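Local coordinates for protein nourseothricin acetyltransferase (Streptomyces noursei, PDB 5C82) that probably transfers an acetyl group from acetyl-coenzyme A to the streptothricin antibiotic nourseothricin, a GNAT-family modification that would inactivate the drug, at residues Thr39-Asp43 with Gly44-Arg48; Glu132-Glu136 with Arg137-His141. The protein carries 1 engineered substitution. All coordinates share one frame; numbering follows the deposited sequence.

Contact 1. Residues Thr39-Asp43 with Gly44-Arg48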
loop_
_atom_site.group_PDB
_atom_site.type_symbol
_atom_site.label_atom_id
_atom_site.label_comp_id
_atom_site.label_asym_id
_atom_site.label_seq_id
_atom_site.Cartn_x
_atom_site.Cartn_y
_atom_site.Cartn_z
ATOM N N THR A 39 -0.469 15.681 -8.659
ATOM C CA THR A 39 -1.738 16.293 -9.047
ATOM C C THR A 39 -2.775 15.196 -9.346
ATOM O O THR A 39 -2.550 14.340 -10.211
ATOM C CB THR A 39 -1.514 17.247 -10.244
ATOM O OG1 THR A 39 -0.686 18.329 -9.832
ATOM C CG2 THR A 39 -2.813 17.774 -10.845
ATOM N N ALA A 40 -3.899 15.234 -8.617
ATOM C CA ALA A 40 -5.014 14.327 -8.849
ATOM C C ALA A 40 -5.829 14.965 -9.985
ATOM O O ALA A 40 -6.309 16.088 -9.849
ATOM C CB ALA A 40 -5.859 14.193 -7.593
ATOM N N THR A 41 -5.893 14.284 -11.137
ATOM C CA THR A 41 -6.590 14.781 -12.334
ATOM C C THR A 41 -8.057 14.309 -12.402
ATOM O O THR A 41 -8.790 14.714 -13.307
ATOM C CB THR A 41 -5.812 14.393 -13.603
ATOM O OG1 THR A 41 -5.785 12.971 -13.691
ATOM C CG2 THR A 41 -4.390 14.902 -13.591
ATOM N N GLY A 42 -8.459 13.475 -11.446
ATOM C CA GLY A 42 -9.800 12.904 -11.412
ATOM C C GLY A 42 -9.797 11.520 -12.035
ATOM O O GLY A 42 -10.250 10.555 -11.406
ATOM N N ASP A 43 -9.253 11.423 -13.280
ATOM C CA ASP A 43 -9.091 10.169 -14.025
ATOM C C ASP A 43 -7.794 9.434 -13.608
ATOM O O ASP A 43 -7.664 8.243 -13.847
ATOM C CB ASP A 43 -9.174 10.398 -15.557
ATOM C CG ASP A 43 -7.980 11.069 -16.222
ATOM O OD1 ASP A 43 -7.306 11.875 -15.559
ATOM O OD2 ASP A 43 -7.756 10.824 -17.426
ATOM N N GLY A 44 -6.876 10.153 -12.970
ATOM C CA GLY A 44 -5.623 9.595 -12.488
ATOM C C GLY A 44 -4.743 10.578 -11.744
ATOM O O GLY A 44 -5.224 11.509 -11.086
ATOM N N PHE A 45 -3.436 10.360 -11.833
ATOM C CA PHE A 45 -2.477 11.211 -11.138
ATOM C C PHE A 45 -1.327 11.545 -12.013
ATOM O O PHE A 45 -0.885 10.705 -12.785
ATOM C CB PHE A 45 -1.942 10.533 -9.854
ATOM C CG PHE A 45 -3.020 10.094 -8.908
ATOM C CD1 PHE A 45 -3.551 10.979 -7.976
ATOM C CD2 PHE A 45 -3.527 8.796 -8.957
ATOM C CE1 PHE A 45 -4.596 10.584 -7.129
ATOM C CE2 PHE A 45 -4.547 8.396 -8.089
ATOM C CZ PHE A 45 -5.074 9.292 -7.184
ATOM N N THR A 46 -0.788 12.738 -11.834
ATOM C CA THR A 46 0.406 13.182 -12.531
ATOM C C THR A 46 1.438 13.685 -11.517
ATOM O O THR A 46 1.085 14.269 -10.499
ATOM C CB THR A 46 0.084 14.155 -13.682
ATOM O OG1 THR A 46 1.286 14.380 -14.410
ATOM C CG2 THR A 46 -0.453 15.481 -13.208
ATOM N N LEU A 47 2.712 13.433 -11.811
ATOM C CA LEU A 47 3.850 13.825 -10.997
ATOM C C LEU A 47 4.703 14.745 -11.822
ATOM O O LEU A 47 4.980 14.452 -12.973
ATOM C CB LEU A 47 4.708 12.607 -10.586
ATOM C CG LEU A 47 4.309 11.833 -9.332
ATOM C CD1 LEU A 47 2.992 11.045 -9.538
ATOM C CD2 LEU A 47 5.402 10.870 -8.971
ATOM N N ARG A 48 5.128 15.852 -11.232
ATOM C CA ARG A 48 5.997 16.803 -11.896
ATOM C C ARG A 48 6.985 17.307 -10.886
ATOM O O ARG A 48 6.577 17.783 -9.831
ATOM C CB ARG A 48 5.178 17.972 -12.472
ATOM C CG ARG A 48 5.972 18.902 -13.396
ATOM C CD ARG A 48 5.084 19.900 -14.138
ATOM N NE ARG A 48 4.263 20.710 -13.233
ATOM C CZ ARG A 48 4.481 21.993 -12.954
ATOM N NH1 ARG A 48 5.494 22.643 -13.517
ATOM N NH2 ARG A 48 3.682 22.640 -12.113
HETATM O O HOH W 1 1.859 17.634 -10.552
#
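Thr39 and Thr46 face each other as an antiparallel hydrogen-bonded pair near the end of the beta hairpin formed by strands 34-40 and 44-58. Each amide reaches the other's carbonyl: Thr39 N to Thr46 O spans 2.8 Å and Thr46 N to Thr39 O 2.9 Å. Their side chains lie side by side on one face of the sheet. With OG1 anti to the backbone N (chi1 -172°), Thr46 turns its methyl CG2 to within 3.6 Å of Thr39 CB, while its hydroxyl makes a weak hydrogen bond to Asp43 of the second subunit. A water 2.7 Å from Thr39 OG1 also donates a weak bond to Thr46 O. On the other face, Ala40 CB rests 3.9 Å from Phe45 CE1 in the neighbouring non-hydrogen-bonded pair. Gly44 is the residue most enclosed by the turn. Its carbonyl O takes the amide of Thr41, with Thr41 N and Gly44 O 2.9 Å apart. Thr41 OG1 also donates to Asp43 OD1, 2.6 Å away, a side-chain bond that spans Gly42, whose backbone angles leave little room for a side chain beside the carbonyl O of Thr41. Beyond the turn, Gly44, Phe45 and Thr46 pair antiparallel with a strand of the second subunit. The chemistry thus implies a hairpin end closed from within by backbone bonds and a Thr-Asp bridge, while the other edge of strand 44-58 continues the sheet into the second subunit.

Contact 2. Residues Glu132-Glu136 with Arg137-His141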
loop_
_atom_site.group_PDB
_atom_site.type_symbol
_atom_site.label_atom_id
_atom_site.label_comp_id
_atom_site.label_asym_id
_atom_site.label_seq_id
_atom_site.Cartn_x
_atom_site.Cartn_y
_atom_site.Cartn_z
ATOM N N GLU A 132 19.880 -9.610 -3.226
ATOM C CA GLU A 132 20.349 -10.990 -2.999
ATOM C C GLU A 132 19.372 -11.775 -2.112
ATOM O O GLU A 132 18.993 -12.886 -2.467
ATOM C CB GLU A 132 21.774 -11.003 -2.422
ATOM C CG GLU A 132 22.828 -10.401 -3.351
ATOM C CD GLU A 132 24.185 -10.180 -2.704
ATOM O OE1 GLU A 132 24.309 -10.396 -1.480
ATOM O OE2 GLU A 132 25.117 -9.737 -3.410
ATOM N N PHE A 133 18.921 -11.175 -0.999
ATOM C CA PHE A 133 17.926 -11.749 -0.088
ATOM C C PHE A 133 16.601 -12.032 -0.822
ATOM O O PHE A 133 15.966 -13.058 -0.568
ATOM C CB PHE A 133 17.690 -10.783 1.093
ATOM C CG PHE A 133 16.761 -11.289 2.175
ATOM C CD1 PHE A 133 17.190 -12.234 3.100
ATOM C CD2 PHE A 133 15.449 -10.841 2.251
ATOM C CE1 PHE A 133 16.328 -12.689 4.112
ATOM C CE2 PHE A 133 14.589 -11.297 3.258
ATOM C CZ PHE A 133 15.036 -12.209 4.185
ATOM N N ALA A 134 16.192 -11.124 -1.730
ATOM C CA ALA A 134 14.977 -11.272 -2.538
ATOM C C ALA A 134 15.085 -12.525 -3.420
ATOM O O ALA A 134 14.151 -13.332 -3.466
ATOM C CB ALA A 134 14.757 -10.028 -3.400
ATOM N N ARG A 135 16.244 -12.699 -4.074
ATOM C CA ARG A 135 16.559 -13.848 -4.919
ATOM C C ARG A 135 16.478 -15.131 -4.106
ATOM O O ARG A 135 15.773 -16.039 -4.521
ATOM C CB ARG A 135 17.947 -13.699 -5.583
ATOM C CG ARG A 135 17.999 -12.628 -6.679
ATOM C CD ARG A 135 19.281 -12.682 -7.503
ATOM N NE ARG A 135 19.292 -13.816 -8.435
ATOM C CZ ARG A 135 20.271 -14.081 -9.296
ATOM N NH1 ARG A 135 21.340 -13.295 -9.362
ATOM N NH2 ARG A 135 20.190 -15.133 -10.099
ATOM N N GLU A 136 17.115 -15.168 -2.913
ATOM C CA GLU A 136 17.103 -16.323 -1.994
ATOM C C GLU A 136 15.657 -16.761 -1.662
ATOM O O GLU A 136 15.356 -17.951 -1.671
ATOM C CB GLU A 136 17.871 -16.007 -0.697
ATOM C CG GLU A 136 19.372 -15.867 -0.855
ATOM C CD GLU A 136 20.122 -15.333 0.358
ATOM O OE1 GLU A 136 19.631 -15.505 1.500
ATOM O OE2 GLU A 136 21.218 -14.753 0.164
ATOM N N ARG A 137 14.764 -15.784 -1.435
ATOM C CA ARG A 137 13.342 -16.008 -1.146
ATOM C C ARG A 137 12.510 -16.350 -2.389
ATOM O O ARG A 137 11.365 -16.775 -2.245
ATOM C CB ARG A 137 12.739 -14.793 -0.423
ATOM C CG ARG A 137 13.316 -14.516 0.968
ATOM C CD ARG A 137 12.756 -15.453 2.021
ATOM N NE ARG A 137 13.472 -15.362 3.295
ATOM C CZ ARG A 137 14.553 -16.071 3.608
ATOM N NH1 ARG A 137 15.079 -16.915 2.728
ATOM N NH2 ARG A 137 15.122 -15.933 4.798
ATOM N N GLY A 138 13.086 -16.181 -3.582
ATOM C CA GLY A 138 12.397 -16.418 -4.844
ATOM C C GLY A 138 11.421 -15.301 -5.192
ATOM O O GLY A 138 10.392 -15.552 -5.827
ATOM N N ALA A 139 11.748 -14.042 -4.796
ATOM C CA ALA A 139 10.918 -12.868 -5.078
ATOM C C ALA A 139 10.828 -12.589 -6.579
ATOM O O ALA A 139 11.773 -12.863 -7.315
ATOM C CB ALA A 139 11.475 -11.649 -4.352
ATOM N N GLY A 140 9.686 -12.079 -7.027
ATOM C CA GLY A 140 9.500 -11.695 -8.417
ATOM C C GLY A 140 9.845 -10.221 -8.599
ATOM O O GLY A 140 10.171 -9.787 -9.715
ATOM N N HIS A 141 9.774 -9.427 -7.489
ATOM C CA HIS A 141 10.096 -7.999 -7.516
ATOM C C HIS A 141 10.457 -7.405 -6.137
ATOM O O HIS A 141 10.161 -7.967 -5.080
ATOM C CB HIS A 141 8.966 -7.170 -8.204
ATOM C CG HIS A 141 7.710 -7.004 -7.389
ATOM N ND1 HIS A 141 6.731 -7.984 -7.359
ATOM C CD2 HIS A 141 7.315 -5.962 -6.617
ATOM C CE1 HIS A 141 5.766 -7.504 -6.586
ATOM N NE2 HIS A 141 6.081 -6.295 -6.104
#
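A Schellman motif ends helix 122-137, and it illustrates how a helix can stop and hand its chain over to the next strand of a GNAT fold. Two bonds return into the last turn: Ala139 N reaches Ala134 O at 2.8 Å and nearly straight (169°), while Gly138 N meets Arg135 O, also at 2.8 Å. Gly138 leaves helical geometry with a positive phi (76°), which turns the chain out of the helix. The last ordinary helical bond, Arg137 N to Phe133 O, is longer at 3.1 Å. The hydrophobic contact that commonly accompanies this motif is present too, with Ala139 CB touching Ala134 CB at 3.8 Å. Both methyls are buried, and Ala134 also packs on Leu106 of strand 105-113, so the helix end packs against the sheet. On the neighbouring side of the helix, Phe133 packs on strands 79-85, 91-100 and 105-113, touching Phe82, Val97 and Leu106. Arg137 lies across this ring: its CG stands 4.1 Å above the plane of the Phe133 ring, offset toward the rim, and the bend at chi2 (-78°) then directs the rest of the chain along the ring to CZ and CE1, where the guanidinium is inclined to the ring rather than stacked. Polar partners outside the turn hold that group, since its NH2 is hydrogen-bonded to Pro77 O and its NE forms a long, weak ion pair with Asp78. Phe133 CE1 lies over one face of the guanidinium, 3.5 Å from Arg137 NH2.

Contacts 1 and 2 illustrate two ways of turning a chain within one protein: a hairpin closes 39-43 onto 44-48, and a helix ending leads 132-136 into 137-141. They belong to different parts of the molecule, with centres 32 Å apart and nearest atoms about 17 Å apart, and do not touch. Contact 1 lies in the small three-stranded sheet and reaches the second subunit, whereas contact 2 joins the long helix to strand 141-147 of the main sheet. In GNAT enzymes the coenzyme pyrophosphate is typically bound at the start of the helix corresponding to 122-137; contact 2 is at that helix's other end, away from the probable coenzyme site.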